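Beta-glucuronidase (Dictyoglomus thermophilum, PDB 6XXW) probably hydrolyses beta-D-glucuronides, releasing glucuronic acid, as a glycoside hydrolase of family 2. Local coordinates at residues A[299-309]-A[545-556]. Numbering follows the deposited sequence.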
loop_
_atom_site.group_PDB
_atom_site.type_symbol
_atom_site.label_atom_id
_atom_site.label_comp_id
_atom_site.label_asym_id
_atom_site.label_seq_id
_atom_site.Cartn_x
_atom_site.Cartn_y
_atom_site.Cartn_z
ATOM N N PHE A 299 -30.950 -18.041 -19.270
ATOM C CA PHE A 299 -29.963 -17.051 -18.850
ATOM C C PHE A 299 -28.985 -17.642 -17.831
ATOM O O PHE A 299 -29.325 -18.556 -17.074
ATOM C CB PHE A 299 -30.688 -15.847 -18.238
ATOM C CG PHE A 299 -29.836 -14.606 -18.073
ATOM C CD1 PHE A 299 -29.163 -14.049 -19.149
ATOM C CD2 PHE A 299 -29.760 -13.971 -16.841
ATOM C CE1 PHE A 299 -28.406 -12.887 -18.996
ATOM C CE2 PHE A 299 -28.987 -12.801 -16.671
ATOM C CZ PHE A 299 -28.319 -12.264 -17.743
ATOM N N TYR A 300 -27.764 -17.099 -17.810
ATOM C CA TYR A 300 -26.809 -17.352 -16.729
ATOM C C TYR A 300 -26.306 -16.017 -16.196
ATOM O O TYR A 300 -25.662 -15.260 -16.932
ATOM C CB TYR A 300 -25.625 -18.218 -17.182
ATOM C CG TYR A 300 -24.761 -18.640 -16.001
ATOM C CD1 TYR A 300 -23.627 -17.907 -15.628
ATOM C CD2 TYR A 300 -25.113 -19.744 -15.225
ATOM C CE1 TYR A 300 -22.858 -18.292 -14.526
ATOM C CE2 TYR A 300 -24.361 -20.134 -14.134
ATOM C CZ TYR A 300 -23.242 -19.411 -13.778
ATOM O OH TYR A 300 -22.511 -19.835 -12.683
ATOM N N PHE A 301 -26.599 -15.729 -14.926
ATOM C CA PHE A 301 -26.162 -14.472 -14.321
ATOM C C PHE A 301 -24.661 -14.491 -14.089
ATOM O O PHE A 301 -24.139 -15.399 -13.437
ATOM C CB PHE A 301 -26.833 -14.226 -12.966
ATOM C CG PHE A 301 -28.295 -13.972 -13.036
ATOM C CD1 PHE A 301 -29.190 -15.025 -13.166
ATOM C CD2 PHE A 301 -28.786 -12.682 -12.931
ATOM C CE1 PHE A 301 -30.561 -14.790 -13.214
ATOM C CE2 PHE A 301 -30.166 -12.443 -12.975
ATOM C CZ PHE A 301 -31.039 -13.503 -13.110
ATOM N N LYS A 302 -24.020 -13.433 -14.544
ATOM C CA LYS A 302 -22.589 -13.210 -14.282
ATOM C C LYS A 302 -22.494 -11.806 -13.694
ATOM O O LYS A 302 -22.754 -10.900 -14.396
ATOM C CB LYS A 302 -21.768 -13.328 -15.566
ATOM C CG LYS A 302 -21.756 -14.690 -16.221
ATOM C CD LYS A 302 -21.077 -14.715 -17.550
ATOM C CE LYS A 302 -21.511 -13.632 -18.500
ATOM N NZ LYS A 302 -20.855 -13.766 -19.811
ATOM N N GLY A 303 -22.137 -11.676 -12.424
ATOM C CA GLY A 303 -22.138 -10.309 -11.906
ATOM C C GLY A 303 -21.795 -10.151 -10.451
ATOM O O GLY A 303 -21.044 -10.905 -9.936
ATOM N N PHE A 304 -22.527 -9.027 -9.896
ATOM C CA PHE A 304 -22.061 -8.594 -8.581
ATOM C C PHE A 304 -23.208 -8.244 -7.658
ATOM O O PHE A 304 -24.303 -8.114 -8.083
ATOM C CB PHE A 304 -21.123 -7.394 -8.722
ATOM C CG PHE A 304 -19.855 -7.700 -9.466
ATOM C CD1 PHE A 304 -18.774 -8.273 -8.817
ATOM C CD2 PHE A 304 -19.743 -7.414 -10.816
ATOM C CE1 PHE A 304 -17.608 -8.557 -9.501
ATOM C CE2 PHE A 304 -18.577 -7.694 -11.504
ATOM C CZ PHE A 304 -17.508 -8.267 -10.845
ATOM N N GLY A 305 -22.998 -8.235 -6.394
ATOM C CA GLY A 305 -23.760 -7.394 -5.477
ATOM C C GLY A 305 -23.028 -6.060 -5.457
ATOM O O GLY A 305 -21.797 -6.075 -5.397
ATOM N N LYS A 306 -23.755 -4.959 -5.597
ATOM C CA LYS A 306 -23.104 -3.644 -5.558
ATOM C C LYS A 306 -23.489 -2.908 -4.271
ATOM O O LYS A 306 -23.968 -3.511 -3.397
ATOM C CB LYS A 306 -23.508 -2.856 -6.803
ATOM C CG LYS A 306 -22.894 -3.320 -8.103
ATOM C CD LYS A 306 -23.276 -2.472 -9.281
ATOM C CE LYS A 306 -22.214 -1.522 -9.759
ATOM N NZ LYS A 306 -21.867 -0.483 -8.770
ATOM N N HIS A 307 -23.126 -1.653 -4.177
ATOM C CA HIS A 307 -23.579 -0.760 -3.118
ATOM C C HIS A 307 -23.566 0.638 -3.702
ATOM O O HIS A 307 -22.781 0.925 -4.604
ATOM C CB HIS A 307 -22.684 -0.792 -1.865
ATOM C CG HIS A 307 -23.232 -1.620 -0.749
ATOM N ND1 HIS A 307 -24.468 -1.389 -0.186
ATOM C CD2 HIS A 307 -22.718 -2.692 -0.101
ATOM C CE1 HIS A 307 -24.693 -2.282 0.757
ATOM N NE2 HIS A 307 -23.648 -3.085 0.827
ATOM N N GLU A 308 -24.415 1.518 -3.178
ATOM C CA GLU A 308 -24.329 2.925 -3.559
ATOM C C GLU A 308 -23.343 3.564 -2.596
ATOM O O GLU A 308 -23.698 3.947 -1.483
ATOM C CB GLU A 308 -25.702 3.585 -3.539
ATOM C CG GLU A 308 -26.541 3.186 -4.741
ATOM C CD GLU A 308 -27.840 3.959 -4.826
ATOM O OE1 GLU A 308 -28.554 4.031 -3.799
ATOM O OE2 GLU A 308 -28.140 4.506 -5.917
ATOM N N ASP A 309 -22.084 3.654 -3.025
ATOM C CA ASP A 309 -20.989 4.018 -2.140
ATOM C C ASP A 309 -19.830 4.473 -3.012
ATOM O O ASP A 309 -19.507 3.816 -4.008
ATOM C CB ASP A 309 -20.587 2.814 -1.259
ATOM C CG ASP A 309 -19.270 3.030 -0.521
ATOM O OD1 ASP A 309 -18.191 2.922 -1.146
ATOM O OD2 ASP A 309 -19.321 3.310 0.691
ATOM N N VAL A 545 -27.932 -21.242 -11.858
ATOM C CA VAL A 545 -28.138 -20.369 -13.007
ATOM C C VAL A 545 -27.434 -19.029 -12.843
ATOM O O VAL A 545 -27.663 -18.120 -13.640
ATOM C CB VAL A 545 -29.639 -20.155 -13.286
ATOM C CG1 VAL A 545 -30.324 -21.495 -13.534
ATOM C CG2 VAL A 545 -30.306 -19.428 -12.109
ATOM N N GLY A 546 -26.598 -18.873 -11.822
ATOM C CA GLY A 546 -25.945 -17.594 -11.627
ATOM C C GLY A 546 -24.852 -17.539 -10.579
ATOM O O GLY A 546 -24.862 -18.304 -9.598
ATOM N N GLU A 547 -23.900 -16.624 -10.788
ATOM C CA GLU A 547 -22.826 -16.352 -9.833
ATOM C C GLU A 547 -22.707 -14.843 -9.657
ATOM O O GLU A 547 -22.478 -14.115 -10.626
ATOM C CB GLU A 547 -21.483 -16.966 -10.288
ATOM C CG GLU A 547 -20.933 -16.471 -11.649
ATOM C CD GLU A 547 -19.901 -17.418 -12.252
ATOM O OE1 GLU A 547 -18.812 -16.944 -12.651
ATOM O OE2 GLU A 547 -20.175 -18.640 -12.332
ATOM N N HIS A 548 -22.913 -14.368 -8.430
ATOM C CA HIS A 548 -22.704 -12.970 -8.090
ATOM C C HIS A 548 -21.651 -12.909 -6.990
ATOM O O HIS A 548 -21.867 -13.416 -5.879
ATOM C CB HIS A 548 -24.012 -12.299 -7.647
ATOM C CG HIS A 548 -24.845 -11.769 -8.781
ATOM N ND1 HIS A 548 -25.950 -10.965 -8.582
ATOM C CD2 HIS A 548 -24.731 -11.921 -10.123
ATOM C CE1 HIS A 548 -26.476 -10.640 -9.750
ATOM N NE2 HIS A 548 -25.762 -11.214 -10.703
ATOM N N ILE A 549 -20.522 -12.300 -7.299
ATOM C CA ILE A 549 -19.452 -12.135 -6.326
ATOM C C ILE A 549 -19.774 -10.939 -5.437
ATOM O O ILE A 549 -20.278 -9.914 -5.903
ATOM C CB ILE A 549 -18.094 -11.972 -7.045
ATOM C CG1 ILE A 549 -17.632 -13.300 -7.674
ATOM C CG2 ILE A 549 -16.999 -11.495 -6.076
ATOM C CD1 ILE A 549 -18.319 -13.698 -8.992
ATOM N N TRP A 550 -19.510 -11.075 -4.141
ATOM C CA TRP A 550 -19.541 -9.960 -3.202
ATOM C C TRP A 550 -18.111 -9.466 -3.013
ATOM O O TRP A 550 -17.273 -10.227 -2.524
ATOM C CB TRP A 550 -20.097 -10.412 -1.854
ATOM C CG TRP A 550 -20.340 -9.285 -0.932
ATOM C CD1 TRP A 550 -19.542 -8.858 0.091
ATOM C CD2 TRP A 550 -21.456 -8.404 -0.975
ATOM N NE1 TRP A 550 -20.114 -7.763 0.701
ATOM C CE2 TRP A 550 -21.290 -7.465 0.062
ATOM C CE3 TRP A 550 -22.596 -8.330 -1.785
ATOM C CZ2 TRP A 550 -22.232 -6.461 0.323
ATOM C CZ3 TRP A 550 -23.531 -7.322 -1.534
ATOM C CH2 TRP A 550 -23.338 -6.401 -0.494
ATOM N N ASN A 551 -17.823 -8.202 -3.359
ATOM C CA ASN A 551 -18.752 -7.164 -3.839
ATOM C C ASN A 551 -18.130 -6.590 -5.106
ATOM O O ASN A 551 -16.968 -6.882 -5.392
ATOM C CB ASN A 551 -18.925 -6.046 -2.795
ATOM C CG ASN A 551 -19.981 -5.000 -3.182
ATOM O OD1 ASN A 551 -19.723 -4.083 -3.978
ATOM N ND2 ASN A 551 -21.166 -5.115 -2.588
ATOM N N PHE A 552 -18.885 -5.776 -5.850
ATOM C CA PHE A 552 -18.305 -5.021 -6.962
ATOM C C PHE A 552 -17.090 -4.212 -6.504
ATOM O O PHE A 552 -16.019 -4.282 -7.117
ATOM C CB PHE A 552 -19.366 -4.104 -7.582
ATOM C CG PHE A 552 -18.848 -3.211 -8.703
ATOM C CD1 PHE A 552 -18.643 -3.717 -9.982
ATOM C CD2 PHE A 552 -18.613 -1.856 -8.477
ATOM C CE1 PHE A 552 -18.183 -2.900 -11.015
ATOM C CE2 PHE A 552 -18.151 -1.021 -9.498
ATOM C CZ PHE A 552 -17.937 -1.545 -10.776
ATOM N N ALA A 553 -17.226 -3.452 -5.415
ATOM C CA ALA A 553 -16.135 -2.579 -4.981
ATOM C C ALA A 553 -16.106 -2.443 -3.462
ATOM O O ALA A 553 -17.145 -2.540 -2.799
ATOM C CB ALA A 553 -16.264 -1.183 -5.606
ATOM N N ASP A 554 -14.911 -2.153 -2.926
ATOM C CA ASP A 554 -14.757 -1.830 -1.503
ATOM C C ASP A 554 -15.704 -0.706 -1.102
ATOM O O ASP A 554 -15.843 0.290 -1.819
ATOM C CB ASP A 554 -13.313 -1.399 -1.184
ATOM C CG ASP A 554 -12.284 -2.476 -1.505
ATOM O OD1 ASP A 554 -12.666 -3.661 -1.585
ATOM O OD2 ASP A 554 -11.088 -2.134 -1.684
ATOM N N PHE A 555 -16.346 -0.852 0.060
ATOM C CA PHE A 555 -17.329 0.131 0.515
ATOM C C PHE A 555 -17.210 0.326 2.019
ATOM O O PHE A 555 -16.678 -0.525 2.730
ATOM C CB PHE A 555 -18.768 -0.289 0.152
ATOM C CG PHE A 555 -19.199 -1.601 0.754
ATOM C CD1 PHE A 555 -18.921 -2.803 0.107
ATOM C CD2 PHE A 555 -19.893 -1.638 1.960
ATOM C CE1 PHE A 555 -19.330 -4.023 0.659
ATOM C CE2 PHE A 555 -20.296 -2.855 2.520
ATOM C CZ PHE A 555 -20.027 -4.038 1.869
ATOM N N MET A 556 -17.729 1.455 2.506
ATOM C CA MET A 556 -17.603 1.782 3.923
ATOM C C MET A 556 -18.644 1.058 4.780
ATOM O O MET A 556 -19.788 0.848 4.364
ATOM C CB MET A 556 -17.751 3.290 4.145
ATOM C CG MET A 556 -16.543 4.125 3.779
ATOM S SD MET A 556 -15.008 3.592 4.547
ATOM C CE MET A 556 -15.579 3.274 6.176
HETATM O O HOH W 1 -17.802 1.303 -3.321
HETATM O O HOH W 2 -21.171 2.068 2.338
#
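Tyr-300 lays its ring over Gly-546 where the first and last strands of the family 2 TIM barrel, 297-305 and 544-550, run parallel and close the barrel. Gly-546 CA sits 4.0 Å from the ring centroid in a CH-pi contact, and Tyr-300 OH donates to Glu-547 OE2 at 2.6 Å, on the anti side of a carboxylate turned 77° from the ring. CG of Tyr-300 lies anti to the backbone N (chi1 -171°), which swings the ring across to the neighbouring strand. A phenylalanine in its place would probably leave Glu-547 OE2 without its hydroxyl donor, and the carboxylate with one restraint fewer beside its salt bridge to Arg-588. From Phe-301 onward the backbones pair alternately: Phe-301 N to Val-545 O, Glu-547 N to Phe-301 O, Gly-303 N to Glu-547 O, Ile-549 N to Gly-303 O and Gly-305 N to Ile-549 O. The bare backbone of Gly-303 lets His-548 lie close, with CD2 3.4 Å from Gly-303 C. Phe-304, backed by Leu-329 and Ile-332 of helix 319-332, receives the edge of Phe-552 on its ring face, the two planes steeply inclined. At the end of strand 301-305, Gly-305 O accepts a hydrogen bond from Phe-552 N, just after the cis peptide between Trp-550 and Asn-551. Lys-306 bends its chain so that CE covers the Phe-552 face and NZ makes an off-centre cation-pi contact, while NZ also pairs with Asp-325. His-307, hydrogen-bonded to Tyr-342, joins Trp-550 and Phe-555 in an aromatic cluster; its CD2 lies over the centre of the Phe-555 ring, and its NE2 meets the indole edge, 3.6 Å from Trp-550 CH2. Finally Asp-309, salt-bridged to Arg-574, accepts Met-556 N on OD2 at 3.0 Å, the nearly straight bond (176°) arriving from above the carboxylate plane, and a water links the same OD2 to Met-556 O.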